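Long-range contacts in hexapeptide transferase family protein (Anaplasma phagocytophilum, PDB 3IXC), which is probably a transferase of unestablished reaction, with a left-handed beta-helix like that of the gamma-carbonic anhydrases, and binds magnesium ions as a trimer: residues F41-A46 with I60-V65; V132-S137 with G148-S153. All coordinates share one frame; numbering follows the deposited sequence.

Contact 1 (F41-A46 with I60-V65)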
loop_
_atom_site.group_PDB
_atom_site.type_symbol
_atom_site.label_atom_id
_atom_site.label_comp_id
_atom_site.label_asym_id
_atom_site.label_seq_id
_atom_site.Cartn_x
_atom_site.Cartn_y
_atom_site.Cartn_z
ATOM N N PHE A 41 -18.234 2.839 11.037
ATOM C CA PHE A 41 -17.125 3.760 11.220
ATOM C C PHE A 41 -16.413 3.972 9.895
ATOM O O PHE A 41 -15.998 3.009 9.246
ATOM C CB PHE A 41 -16.130 3.236 12.263
ATOM C CG PHE A 41 -14.833 4.008 12.300
ATOM C CD1 PHE A 41 -14.802 5.321 12.756
ATOM C CD2 PHE A 41 -13.649 3.423 11.866
ATOM C CE1 PHE A 41 -13.597 6.042 12.788
ATOM C CE2 PHE A 41 -12.449 4.125 11.899
ATOM C CZ PHE A 41 -12.415 5.429 12.360
ATOM N N ILE A 42 -16.286 5.236 9.490
ATOM C CA ILE A 42 -15.515 5.585 8.300
ATOM C C ILE A 42 -14.421 6.561 8.695
ATOM O O ILE A 42 -14.706 7.687 9.136
ATOM C CB ILE A 42 -16.390 6.250 7.205
ATOM C CG1 ILE A 42 -17.711 5.481 6.994
ATOM C CG2 ILE A 42 -15.589 6.424 5.924
ATOM C CD1 ILE A 42 -17.557 4.076 6.429
ATOM N N ALA A 43 -13.164 6.138 8.546
ATOM C CA ALA A 43 -12.044 7.012 8.860
ATOM C C ALA A 43 -12.123 8.268 8.001
ATOM O O ALA A 43 -12.505 8.206 6.829
ATOM C CB ALA A 43 -10.723 6.294 8.627
ATOM N N GLY A 44 -11.757 9.403 8.594
ATOM C CA GLY A 44 -11.894 10.696 7.937
ATOM C C GLY A 44 -11.114 10.870 6.647
ATOM O O GLY A 44 -11.434 11.751 5.836
ATOM N N ASN A 45 -10.078 10.057 6.452
ATOM C CA ASN A 45 -9.294 10.134 5.224
ATOM C C ASN A 45 -9.509 8.932 4.294
ATOM O O ASN A 45 -8.758 8.735 3.336
ATOM C CB ASN A 45 -7.807 10.356 5.528
ATOM C CG ASN A 45 -7.106 9.089 5.988
ATOM O OD1 ASN A 45 -7.748 8.150 6.450
ATOM N ND2 ASN A 45 -5.788 9.057 5.849
ATOM N N ALA A 46 -10.531 8.130 4.592
ATOM C CA ALA A 46 -10.973 7.095 3.658
ATOM C C ALA A 46 -11.642 7.775 2.466
ATOM O O ALA A 46 -12.070 8.923 2.557
ATOM C CB ALA A 46 -11.953 6.124 4.333
ATOM N N ILE A 60 -14.273 1.081 8.087
ATOM C CA ILE A 60 -13.443 1.343 6.909
ATOM C C ILE A 60 -12.334 2.272 7.385
ATOM O O ILE A 60 -12.603 3.393 7.824
ATOM C CB ILE A 60 -14.286 1.988 5.778
ATOM C CG1 ILE A 60 -15.568 1.166 5.508
ATOM C CG2 ILE A 60 -13.447 2.202 4.526
ATOM C CD1 ILE A 60 -15.329 -0.284 5.021
ATOM N N TRP A 61 -11.094 1.795 7.303
ATOM C CA TRP A 61 -9.977 2.396 8.041
ATOM C C TRP A 61 -9.173 3.436 7.250
ATOM O O TRP A 61 -9.541 3.810 6.129
ATOM C CB TRP A 61 -9.122 1.276 8.676
ATOM C CG TRP A 61 -9.951 0.593 9.735
ATOM C CD1 TRP A 61 -10.846 -0.443 9.557
ATOM C CD2 TRP A 61 -10.049 0.972 11.111
ATOM N NE1 TRP A 61 -11.472 -0.736 10.755
ATOM C CE2 TRP A 61 -10.999 0.111 11.722
ATOM C CE3 TRP A 61 -9.418 1.948 11.894
ATOM C CZ2 TRP A 61 -11.328 0.197 13.082
ATOM C CZ3 TRP A 61 -9.740 2.030 13.252
ATOM C CH2 TRP A 61 -10.692 1.153 13.830
ATOM N N TYR A 62 -8.124 3.959 7.879
ATOM C CA TYR A 62 -7.403 5.108 7.342
ATOM C C TYR A 62 -6.787 4.802 5.992
ATOM O O TYR A 62 -6.186 3.750 5.808
ATOM C CB TYR A 62 -6.327 5.534 8.330
ATOM C CG TYR A 62 -6.914 6.068 9.613
ATOM C CD1 TYR A 62 -7.332 7.402 9.700
ATOM C CD2 TYR A 62 -7.059 5.246 10.735
ATOM C CE1 TYR A 62 -7.890 7.902 10.877
ATOM C CE2 TYR A 62 -7.617 5.744 11.922
ATOM C CZ TYR A 62 -8.025 7.070 11.975
ATOM O OH TYR A 62 -8.575 7.573 13.134
ATOM N N GLY A 63 -6.972 5.723 5.049
ATOM C CA GLY A 63 -6.360 5.605 3.731
ATOM C C GLY A 63 -6.944 4.531 2.824
ATOM O O GLY A 63 -6.406 4.272 1.746
ATOM N N THR A 64 -8.040 3.908 3.250
ATOM C CA THR A 64 -8.702 2.914 2.420
ATOM C C THR A 64 -9.474 3.603 1.287
ATOM O O THR A 64 -10.032 4.694 1.466
ATOM C CB THR A 64 -9.559 1.948 3.286
ATOM O OG1 THR A 64 -8.668 1.117 4.044
ATOM C CG2 THR A 64 -10.461 1.058 2.432
ATOM N N VAL A 65 -9.460 2.970 0.120
ATOM C CA VAL A 65 -10.129 3.506 -1.060
ATOM C C VAL A 65 -11.080 2.433 -1.568
ATOM O O VAL A 65 -10.643 1.351 -1.969
ATOM C CB VAL A 65 -9.114 3.879 -2.175
ATOM C CG1 VAL A 65 -9.858 4.416 -3.408
ATOM C CG2 VAL A 65 -8.102 4.909 -1.672
HETATM O O HOH W 1 -8.285 7.142 1.191
#

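Contact 2 (V132-S137 with G148-S153)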
loop_
_atom_site.group_PDB
_atom_site.type_symbol
_atom_site.label_atom_id
_atom_site.label_comp_id
_atom_site.label_asym_id
_atom_site.label_seq_id
_atom_site.Cartn_x
_atom_site.Cartn_y
_atom_site.Cartn_z
ATOM N N VAL A 132 -13.062 -16.225 -5.445
ATOM C CA VAL A 132 -14.120 -16.392 -4.450
ATOM C C VAL A 132 -13.504 -16.958 -3.187
ATOM O O VAL A 132 -12.739 -17.921 -3.245
ATOM C CB VAL A 132 -15.230 -17.362 -4.944
ATOM C CG1 VAL A 132 -16.253 -17.640 -3.829
ATOM C CG2 VAL A 132 -15.922 -16.809 -6.188
ATOM N N MET A 133 -13.826 -16.351 -2.049
ATOM C CA MET A 133 -13.592 -16.995 -0.767
ATOM C C MET A 133 -14.949 -17.400 -0.205
ATOM O O MET A 133 -15.840 -16.561 -0.031
ATOM C CB MET A 133 -12.845 -16.070 0.199
ATOM C CG MET A 133 -11.408 -15.813 -0.238
ATOM S SD MET A 133 -10.486 -14.804 0.927
ATOM C CE MET A 133 -10.351 -15.936 2.317
ATOM N N GLU A 134 -15.124 -18.696 0.034
ATOM C CA GLU A 134 -16.363 -19.169 0.635
ATOM C C GLU A 134 -16.444 -18.720 2.092
ATOM O O GLU A 134 -15.454 -18.263 2.671
ATOM C CB GLU A 134 -16.468 -20.691 0.524
ATOM C CG GLU A 134 -16.563 -21.169 -0.931
ATOM C CD GLU A 134 -16.860 -22.645 -1.044
ATOM O OE1 GLU A 134 -16.718 -23.382 -0.037
ATOM O OE2 GLU A 134 -17.242 -23.075 -2.159
ATOM N N GLU A 135 -17.635 -18.828 2.674
ATOM C CA GLU A 135 -17.836 -18.482 4.077
ATOM C C GLU A 135 -16.770 -19.159 4.945
ATOM O O GLU A 135 -16.465 -20.335 4.756
ATOM C CB GLU A 135 -19.250 -18.907 4.508
ATOM C CG GLU A 135 -19.539 -18.839 6.007
ATOM C CD GLU A 135 -18.973 -20.017 6.798
ATOM O OE1 GLU A 135 -19.030 -21.174 6.310
ATOM O OE2 GLU A 135 -18.480 -19.783 7.921
ATOM N N GLY A 136 -16.196 -18.415 5.887
ATOM C CA GLY A 136 -15.314 -19.022 6.886
ATOM C C GLY A 136 -14.042 -19.642 6.334
ATOM O O GLY A 136 -13.622 -20.715 6.775
ATOM N N SER A 137 -13.437 -18.952 5.372
ATOM C CA SER A 137 -12.164 -19.352 4.770
ATOM C C SER A 137 -11.118 -18.269 5.025
ATOM O O SER A 137 -11.460 -17.152 5.421
ATOM C CB SER A 137 -12.331 -19.597 3.264
ATOM O OG SER A 137 -12.732 -18.410 2.589
ATOM N N GLY A 148 -10.305 -16.224 -10.581
ATOM C CA GLY A 148 -11.220 -17.362 -10.597
ATOM C C GLY A 148 -11.002 -18.467 -9.579
ATOM O O GLY A 148 -11.763 -19.433 -9.554
ATOM N N LYS A 149 -9.972 -18.340 -8.746
ATOM C CA LYS A 149 -9.682 -19.369 -7.741
ATOM C C LYS A 149 -10.713 -19.329 -6.624
ATOM O O LYS A 149 -11.199 -18.254 -6.269
ATOM C CB LYS A 149 -8.261 -19.221 -7.180
ATOM C CG LYS A 149 -7.150 -19.525 -8.192
ATOM C CD LYS A 149 -6.956 -21.041 -8.364
ATOM C CE LYS A 149 -5.869 -21.368 -9.387
ATOM N NZ LYS A 149 -6.377 -21.437 -10.790
ATOM N N ILE A 150 -11.045 -20.507 -6.095
ATOM C CA ILE A 150 -12.067 -20.645 -5.057
ATOM C C ILE A 150 -11.465 -21.229 -3.779
ATOM O O ILE A 150 -11.014 -22.381 -3.772
ATOM C CB ILE A 150 -13.237 -21.564 -5.515
ATOM C CG1 ILE A 150 -13.594 -21.338 -6.990
ATOM C CG2 ILE A 150 -14.455 -21.380 -4.608
ATOM C CD1 ILE A 150 -14.263 -20.019 -7.276
ATOM N N VAL A 151 -11.458 -20.435 -2.710
ATOM C CA VAL A 151 -11.017 -20.901 -1.390
ATOM C C VAL A 151 -12.260 -21.452 -0.687
ATOM O O VAL A 151 -13.220 -20.721 -0.451
ATOM C CB VAL A 151 -10.382 -19.764 -0.550
ATOM C CG1 VAL A 151 -9.845 -20.299 0.780
ATOM C CG2 VAL A 151 -9.257 -19.052 -1.338
ATOM N N LYS A 152 -12.250 -22.742 -0.362
ATOM C CA LYS A 152 -13.440 -23.372 0.219
ATOM C C LYS A 152 -13.509 -23.143 1.724
ATOM O O LYS A 152 -12.489 -22.872 2.370
ATOM C CB LYS A 152 -13.492 -24.861 -0.107
ATOM C CG LYS A 152 -13.687 -25.153 -1.590
ATOM C CD LYS A 152 -13.715 -26.649 -1.855
ATOM C CE LYS A 152 -13.905 -26.933 -3.335
ATOM N NZ LYS A 152 -13.803 -28.386 -3.647
ATOM N N SER A 153 -14.718 -23.248 2.273
ATOM C CA SER A 153 -14.945 -23.059 3.705
ATOM C C SER A 153 -14.016 -23.916 4.549
ATOM O O SER A 153 -13.846 -25.114 4.286
ATOM C CB SER A 153 -16.400 -23.371 4.060
ATOM O OG SER A 153 -17.279 -22.484 3.387
#

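Contact 1 (F41-A46 with I60-V65)
I42 and I60 form a parallel bridge, as between adjacent coils of a left-handed beta-helix, in which I60 serves as both donor and acceptor. Its N gives a hydrogen bond to F41 O (2.8 Å), and its O receives A43 N (2.9 Å) in a nearly straight bond of 172°. The two isoleucines run side by side, CD1 of I42 resting on CG1 of I60 at 3.6 Å, as suits beta-branched residues stacked on successive coils. Beyond the bridge both chains turn. A side-chain amide takes over from the backbone here: N45 OD1 accepts G63 N at 2.9 Å, although the N-H lies above the carbonyl plane and reaches no lone pair squarely. N45 holds CG between its backbone N and carbonyl carbon (chi1 77°), which swings the amide across to the W61-T64 turn. G63 has a positive phi, natural for glycine in a type II turn. A water lies within hydrogen-bonding distance of both N45 O and T64 O, though it has more acceptors near it than protons to give. W61 NE1 and T64 OG1 make weak hydrogen bonds with S59 OG and T85 N. The small A43 lets its CB sit over the face of the Y62 ring, 3.9 Å from the centroid, in a CH-pi contact. F41 sends CE2 over the six-membered ring of W61, an edge-to-face pair with planes at 57°; R67 of a neighbouring subunit adds a cation-pi contact to W61. Helix 170-188, through S187, and Y190 after it pack on F41 and W61, while I81 of strand 80-81 continues the stack beside I60.

Contact 2 (V132-S137 with G148-S153)
V132-M133 and I150-V151 pair as parallel strands, with V132 opposite I150 and M133 opposite V151. V132 N bonds to K149 O, V132 O receives V151 N, and V151 O receives E134 N at 2.8 Å, giving three nearly straight links. Past the strands the first segment makes a type II turn from E134 to S137, where G136 supplies the positive phi. On one face V132 and I150 lie alongside each other, CD1 of I150 meeting CB of V132 at 3.7 Å. The other face brings V151 CG2 to M133 CG (4.0 Å), while V151 CG1 packs on S137 CB (3.6 Å); M133 and V151 also meet L145 of strand 144-145. E134 stretches out beyond CG alongside K152 and takes S153 N on OE1 at 3.1 Å, on the anti side of the carboxylate and somewhat out of its plane. Its carboxylate thus ties the two segments together beyond the last backbone bond. S153 OG then donates to E135 O at 2.7 Å, in the carbonyl plane and on a lone pair; the short serine side chain places its hydroxyl right at the backbone carbonyl of the turn. S137, with OG between its N and carbonyl carbon (chi1 62°), turns its own hydroxyl back onto E134 O, a bond within the turn. Short parallel strands in register, separated by turns and stacked coil upon coil, are the hallmark of the left-handed beta-helix built from hexapeptide repeats.

In the fold
Contact 1 comes first along the chain and closes before contact 2 opens. Their centres are 26 Å apart, on opposite sides of the chain's centre, and their nearest atoms are about 16 Å apart. Each joins neighbouring coils of one beta-helix but on different sheets: contact 1 pairs strand 41-42 with 59-60, at one edge of its sheet, whereas contact 2 pairs 132-133 with 150-151, at the far end of another. Contact 1 lies where the subunits of the trimer meet, within reach of both others, with the side chain of W61 about 9 Å from a bound magnesium ion. Contact 2 meets no other subunit and lies away from the magnesium-binding histidines. Similar coil-to-coil pairing thus serves both an intersubunit region and a more exposed end.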